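Local coordinates for ADP-ribosylation factor-binding protein GGA1 (Saccharomyces cerevisiae, PDB 5CN2) that may help regulate membrane traffic through the trans-Golgi network and binds ARF1 and ARF2, the present chain being its gamma-adaptin ear (GAE) domain, at residues I49-L55 / W103-T109; N16-L21 / S113-S117. All coordinates share one frame; numbering follows the deposited sequence.

The two contacts illustrate how a beta sandwich is held both within a sheet and between its sheets. Contact 1 pairs strand 52-56 with strand 99-109 inside the three-stranded sheet; its bonds are mainly backbone to backbone, with buried aromatic and aliphatic side chains on the inner face. Contact 2 lies at the surface, where the turn after strand 13-17, an outermost strand of the five-stranded sheet, meets strand 112-122, an outermost strand of the other. There the backbones stay apart and side chains and a water do the joining. Strands 99-109 and 112-122 are sheet neighbours, so the centres of the contacts lie only about 8 Å apart.

Contact 1 of 2, residues I49-L55 / W103-T109; sequences ITNFALL and WKANYCT
Strand 52-55 runs antiparallel to 103-109, its axis 4.6 Å away and the directions 166° apart, and the backbone ladder is regular from Leu55-Lys104 to Ala53-Asn106 before a beta bulge shifts the register by one. In this immunoglobulin-like beta sandwich of the adaptin-ear family, Asn51 and Phe52 together stand opposite the single residue Tyr107, and the ladder resumes at Thr50-Cys108, where Cys108 N meets Thr50 O at 2.7 Å.

The inward face carries Phe52, Leu54, Trp103, Ala105 and Tyr107. Tyr107 has CG between its backbone N and carbonyl carbon (chi1 56°), a torsion that sets the ring beside both Ile49 and Phe52, which reach it from one side. Ile49 packs its CG2 methyl on the CD2 branch of the tyrosine at 3.5 Å, while CD1 of Phe52 lies 4.0 Å from Tyr107 CD1; both approaches are oblique. With an alanine in place of Tyr107, Ile49 CG2 and Phe52 CD1 would probably lose their shared aromatic partner, and a gap would be likely to open beside the bulge. Farther along, Phe52 CE1 meets Ala105 CB at 3.9 Å, and Leu54 CD1 rests against Trp103 CE3. Tyr41 and Leu21 of the facing sheet pack on Phe52 from the interior.

Thr50 also grips Cys108 O twice: its N donates nearly straight to the carbonyl at 2.8 Å, whereas OG1 approaches from above the carbonyl plane at 3.1 Å.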
loop_
_atom_site.group_PDB
_atom_site.type_symbol
_atom_site.label_atom_id
_atom_site.label_comp_id
_atom_site.label_asym_id
_atom_site.label_seq_id
_atom_site.Cartn_x
_atom_site.Cartn_y
_atom_site.Cartn_z
ATOM N N ILE A 49 5.635 13.885 -8.034
ATOM C CA ILE A 49 6.235 12.563 -7.878
ATOM C C ILE A 49 5.925 11.742 -9.135
ATOM O O ILE A 49 4.782 11.684 -9.591
ATOM C CB ILE A 49 5.714 11.826 -6.601
ATOM C CG1 ILE A 49 6.252 12.498 -5.334
ATOM C CG2 ILE A 49 6.131 10.366 -6.604
ATOM C CD1 ILE A 49 5.556 12.101 -4.041
ATOM N N THR A 50 6.965 11.108 -9.678
ATOM C CA THR A 50 6.902 10.360 -10.923
ATOM C C THR A 50 7.487 8.978 -10.733
ATOM O O THR A 50 8.235 8.715 -9.775
ATOM C CB THR A 50 7.727 11.051 -12.056
ATOM O OG1 THR A 50 9.098 11.234 -11.634
ATOM C CG2 THR A 50 7.118 12.394 -12.415
ATOM N N ASN A 51 7.147 8.107 -11.675
ATOM C CA ASN A 51 7.657 6.737 -11.727
ATOM C C ASN A 51 7.383 5.921 -10.459
ATOM O O ASN A 51 8.195 5.066 -10.071
ATOM C CB ASN A 51 9.162 6.735 -12.040
ATOM C CG ASN A 51 9.493 7.432 -13.355
ATOM O OD1 ASN A 51 8.753 7.337 -14.325
ATOM N ND2 ASN A 51 10.625 8.118 -13.390
ATOM N N PHE A 52 6.236 6.177 -9.824
ATOM C CA PHE A 52 5.915 5.499 -8.578
ATOM C C PHE A 52 5.647 4.031 -8.787
ATOM O O PHE A 52 4.942 3.658 -9.714
ATOM C CB PHE A 52 4.697 6.093 -7.881
ATOM C CG PHE A 52 4.426 5.458 -6.557
ATOM C CD1 PHE A 52 5.059 5.921 -5.407
ATOM C CD2 PHE A 52 3.627 4.341 -6.467
ATOM C CE1 PHE A 52 4.855 5.301 -4.192
ATOM C CE2 PHE A 52 3.426 3.710 -5.256
ATOM C CZ PHE A 52 4.030 4.206 -4.116
ATOM N N ALA A 53 6.137 3.196 -7.871
ATOM C CA ALA A 53 5.739 1.796 -7.867
ATOM C C ALA A 53 5.912 1.167 -6.512
ATOM O O ALA A 53 6.939 1.350 -5.869
ATOM C CB ALA A 53 6.583 1.023 -8.893
ATOM N N LEU A 54 4.919 0.370 -6.117
ATOM C CA LEU A 54 4.947 -0.377 -4.882
ATOM C C LEU A 54 5.173 -1.835 -5.196
ATOM O O LEU A 54 4.538 -2.367 -6.100
ATOM C CB LEU A 54 3.616 -0.272 -4.137
ATOM C CG LEU A 54 3.634 -0.918 -2.734
ATOM C CD1 LEU A 54 3.997 0.127 -1.690
ATOM C CD2 LEU A 54 2.310 -1.584 -2.423
ATOM N N LEU A 55 6.078 -2.468 -4.447
ATOM C CA LEU A 55 6.358 -3.880 -4.596
ATOM C C LEU A 55 6.018 -4.539 -3.283
ATOM O O LEU A 55 6.222 -3.968 -2.214
ATOM C CB LEU A 55 7.821 -4.146 -4.943
ATOM C CG LEU A 55 8.304 -3.829 -6.353
ATOM C CD1 LEU A 55 8.192 -2.358 -6.672
ATOM C CD2 LEU A 55 9.758 -4.270 -6.512
ATOM N N TRP A 103 6.891 -4.537 2.087
ATOM C CA TRP A 103 6.598 -3.694 0.960
ATOM C C TRP A 103 7.778 -2.788 0.678
ATOM O O TRP A 103 8.575 -2.499 1.555
ATOM C CB TRP A 103 5.343 -2.862 1.219
ATOM C CG TRP A 103 5.467 -1.965 2.374
ATOM C CD1 TRP A 103 5.097 -2.234 3.665
ATOM C CD2 TRP A 103 6.036 -0.648 2.388
ATOM N NE1 TRP A 103 5.395 -1.172 4.470
ATOM C CE2 TRP A 103 5.958 -0.177 3.714
ATOM C CE3 TRP A 103 6.597 0.181 1.406
ATOM C CZ2 TRP A 103 6.416 1.086 4.091
ATOM C CZ3 TRP A 103 7.052 1.454 1.782
ATOM C CH2 TRP A 103 6.962 1.887 3.116
ATOM N N LYS A 104 7.878 -2.329 -0.553
ATOM C CA LYS A 104 8.917 -1.398 -0.949
ATOM C C LYS A 104 8.332 -0.470 -2.004
ATOM O O LYS A 104 7.544 -0.913 -2.816
ATOM C CB LYS A 104 10.123 -2.163 -1.498
ATOM C CG LYS A 104 11.055 -1.320 -2.381
ATOM C CD LYS A 104 12.520 -1.449 -1.990
ATOM C CE LYS A 104 13.321 -0.237 -2.395
ATOM N NZ LYS A 104 14.627 -0.221 -1.719
ATOM N N ALA A 105 8.686 0.815 -1.976
ATOM C CA ALA A 105 8.278 1.755 -3.030
ATOM C C ALA A 105 9.448 2.494 -3.604
ATOM O O ALA A 105 10.402 2.788 -2.897
ATOM C CB ALA A 105 7.283 2.744 -2.508
ATOM N N ASN A 106 9.378 2.757 -4.903
ATOM C CA ASN A 106 10.334 3.575 -5.561
ATOM C C ASN A 106 9.602 4.636 -6.323
ATOM O O ASN A 106 8.531 4.376 -6.887
ATOM C CB ASN A 106 11.199 2.763 -6.517
ATOM C CG ASN A 106 12.097 1.794 -5.797
ATOM O OD1 ASN A 106 13.301 2.049 -5.641
ATOM N ND2 ASN A 106 11.518 0.681 -5.330
ATOM N N TYR A 107 10.198 5.822 -6.359
ATOM C CA TYR A 107 9.649 6.926 -7.119
ATOM C C TYR A 107 10.688 7.983 -7.290
ATOM O O TYR A 107 11.691 7.989 -6.584
ATOM C CB TYR A 107 8.436 7.553 -6.419
ATOM C CG TYR A 107 8.658 8.034 -5.010
ATOM C CD1 TYR A 107 8.525 7.171 -3.946
ATOM C CD2 TYR A 107 8.923 9.375 -4.740
ATOM C CE1 TYR A 107 8.676 7.603 -2.641
ATOM C CE2 TYR A 107 9.092 9.826 -3.441
ATOM C CZ TYR A 107 8.968 8.931 -2.395
ATOM O OH TYR A 107 9.138 9.360 -1.097
ATOM N N CYS A 108 10.433 8.892 -8.218
ATOM C CA CYS A 108 11.326 10.012 -8.435
ATOM C C CYS A 108 10.580 11.279 -8.122
ATOM O O CYS A 108 9.449 11.459 -8.537
ATOM C CB CYS A 108 11.815 10.018 -9.886
ATOM S SG CYS A 108 12.690 8.503 -10.299
ATOM N N THR A 109 11.202 12.141 -7.353
ATOM C CA THR A 109 10.722 13.475 -7.176
ATOM C C THR A 109 11.730 14.341 -7.943
ATOM O O THR A 109 12.635 13.796 -8.581
ATOM C CB THR A 109 10.632 13.805 -5.677
ATOM O OG1 THR A 109 9.649 14.833 -5.481
ATOM C CG2 THR A 109 12.022 14.218 -5.111
#

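Contact 2 of 2, residues N16-L21 / S113-S117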
loop_
_atom_site.group_PDB
_atom_site.type_symbol
_atom_site.label_atom_id
_atom_site.label_comp_id
_atom_site.label_asym_id
_atom_site.label_seq_id
_atom_site.Cartn_x
_atom_site.Cartn_y
_atom_site.Cartn_z
ATOM N N ASN A 16 2.484 4.066 5.732
ATOM C CA ASN A 16 3.723 4.820 5.827
ATOM C C ASN A 16 3.516 6.307 5.551
ATOM O O ASN A 16 2.705 6.701 4.703
ATOM C CB ASN A 16 4.760 4.266 4.856
ATOM C CG ASN A 16 6.159 4.734 5.188
ATOM O OD1 ASN A 16 6.822 5.392 4.387
ATOM N ND2 ASN A 16 6.596 4.434 6.386
ATOM N N GLN A 17 4.260 7.117 6.282
ATOM C CA GLN A 17 4.277 8.542 6.072
ATOM C C GLN A 17 5.715 9.049 6.142
ATOM O O GLN A 17 6.333 8.975 7.183
ATOM C CB GLN A 17 3.380 9.255 7.111
ATOM C CG GLN A 17 2.989 10.663 6.662
ATOM C CD GLN A 17 1.623 11.111 7.146
ATOM O OE1 GLN A 17 1.067 10.556 8.104
ATOM N NE2 GLN A 17 1.066 12.119 6.475
ATOM N N SER A 18 6.238 9.510 5.008
ATOM C CA SER A 18 7.550 10.144 4.926
ATOM C C SER A 18 7.267 11.633 4.785
ATOM O O SER A 18 6.157 12.081 5.087
ATOM C CB SER A 18 8.355 9.586 3.737
ATOM O OG SER A 18 7.676 9.721 2.488
ATOM N N ASP A 19 8.247 12.417 4.340
ATOM C CA ASP A 19 8.029 13.860 4.155
ATOM C C ASP A 19 7.364 14.185 2.818
ATOM O O ASP A 19 6.780 15.243 2.662
ATOM C CB ASP A 19 9.354 14.609 4.254
ATOM C CG ASP A 19 9.972 14.509 5.631
ATOM O OD1 ASP A 19 9.204 14.404 6.612
ATOM O OD2 ASP A 19 11.221 14.542 5.725
ATOM N N HIS A 20 7.453 13.263 1.865
ATOM C CA HIS A 20 6.954 13.467 0.507
ATOM C C HIS A 20 5.697 12.690 0.165
ATOM O O HIS A 20 5.010 13.040 -0.781
ATOM C CB HIS A 20 8.033 13.021 -0.465
ATOM C CG HIS A 20 9.366 13.583 -0.142
ATOM N ND1 HIS A 20 9.897 14.661 -0.814
ATOM C CD2 HIS A 20 10.257 13.259 0.824
ATOM C CE1 HIS A 20 11.076 14.957 -0.299
ATOM N NE2 HIS A 20 11.316 14.125 0.701
ATOM N N LEU A 21 5.418 11.627 0.910
ATOM C CA LEU A 21 4.458 10.633 0.486
ATOM C C LEU A 21 3.737 10.021 1.676
ATOM O O LEU A 21 4.363 9.710 2.694
ATOM C CB LEU A 21 5.196 9.524 -0.256
ATOM C CG LEU A 21 4.321 8.404 -0.804
ATOM C CD1 LEU A 21 3.506 8.897 -1.982
ATOM C CD2 LEU A 21 5.172 7.219 -1.229
ATOM N N SER A 113 16.012 10.416 -6.440
ATOM C CA SER A 113 15.396 9.118 -6.688
ATOM C C SER A 113 15.267 8.415 -5.348
ATOM O O SER A 113 16.280 8.162 -4.679
ATOM C CB SER A 113 16.255 8.294 -7.641
ATOM O OG SER A 113 15.587 7.126 -8.052
ATOM N N LYS A 114 14.035 8.119 -4.938
ATOM C CA LYS A 114 13.790 7.722 -3.548
ATOM C C LYS A 114 13.234 6.342 -3.431
ATOM O O LYS A 114 12.638 5.810 -4.372
ATOM C CB LYS A 114 12.868 8.714 -2.847
ATOM C CG LYS A 114 13.296 10.152 -3.082
ATOM C CD LYS A 114 12.492 11.132 -2.253
ATOM C CE LYS A 114 13.238 11.608 -1.018
ATOM N NZ LYS A 114 13.913 12.900 -1.290
ATOM N N GLU A 115 13.457 5.771 -2.256
ATOM C CA GLU A 115 13.031 4.435 -1.901
ATOM C C GLU A 115 12.470 4.545 -0.505
ATOM O O GLU A 115 12.971 5.324 0.321
ATOM C CB GLU A 115 14.214 3.457 -1.884
ATOM N N GLU A 116 11.417 3.792 -0.240
ATOM C CA GLU A 116 10.863 3.663 1.101
ATOM C C GLU A 116 10.473 2.217 1.223
ATOM O O GLU A 116 10.082 1.608 0.248
ATOM C CB GLU A 116 9.627 4.534 1.277
ATOM C CG GLU A 116 9.882 6.033 1.157
ATOM C CD GLU A 116 8.600 6.835 1.059
ATOM O OE1 GLU A 116 7.523 6.266 1.356
ATOM O OE2 GLU A 116 8.664 8.028 0.681
ATOM N N SER A 117 10.585 1.662 2.414
ATOM C CA SER A 117 10.368 0.247 2.586
ATOM C C SER A 117 10.000 -0.045 4.007
ATOM O O SER A 117 10.322 0.710 4.891
ATOM C CB SER A 117 11.624 -0.532 2.187
ATOM O OG SER A 117 12.637 -0.430 3.173
HETATM O O HOH W 1 5.358 7.118 2.480
#
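Hydrogen bonding between Ser18 and Glu116 forms a direct polar link, although the two backbones remain well apart, with Ser18 CA and Glu116 CA 8.2 Å from each other. The glutamate spans that distance with its chain extended beyond CG (chi2 168°), and Ser18 OG donates to OE2 at 2.7 Å; the position of that oxygen is somewhat less certain. The same hydroxyl receives a weak bond from Leu21 N. Water supplies a second route: one molecule sits 2.6 Å from Glu116 OE1 and 2.8 Å from Leu21 O, joining the carboxylate to the turn. Leu21 O is shared, since it also accepts from Ser18 N at 3.0 Å in the backbone bond that closes the turn.

The place in the fold explains this sparse, side-chain-led chemistry. Strand 13-17 and strand 112-122 are outermost strands of different sheets, so residues 16-21 lie at one edge of the immunoglobulin-like sandwich, where they bridge its two sheets through side chains and a water.

Van der Waals and CH-pi contacts flank the polar pair. Leu21 sets its CD2 methyl 3.6 Å from Glu116 OE1, crossing the carboxylate obliquely. Near the other end, Lys114 bends at its last two torsions and lays CE over one face of the His20 ring, 4.0 Å from the centroid and offset toward the rim, while its ammonium forms a salt bridge with Asp112.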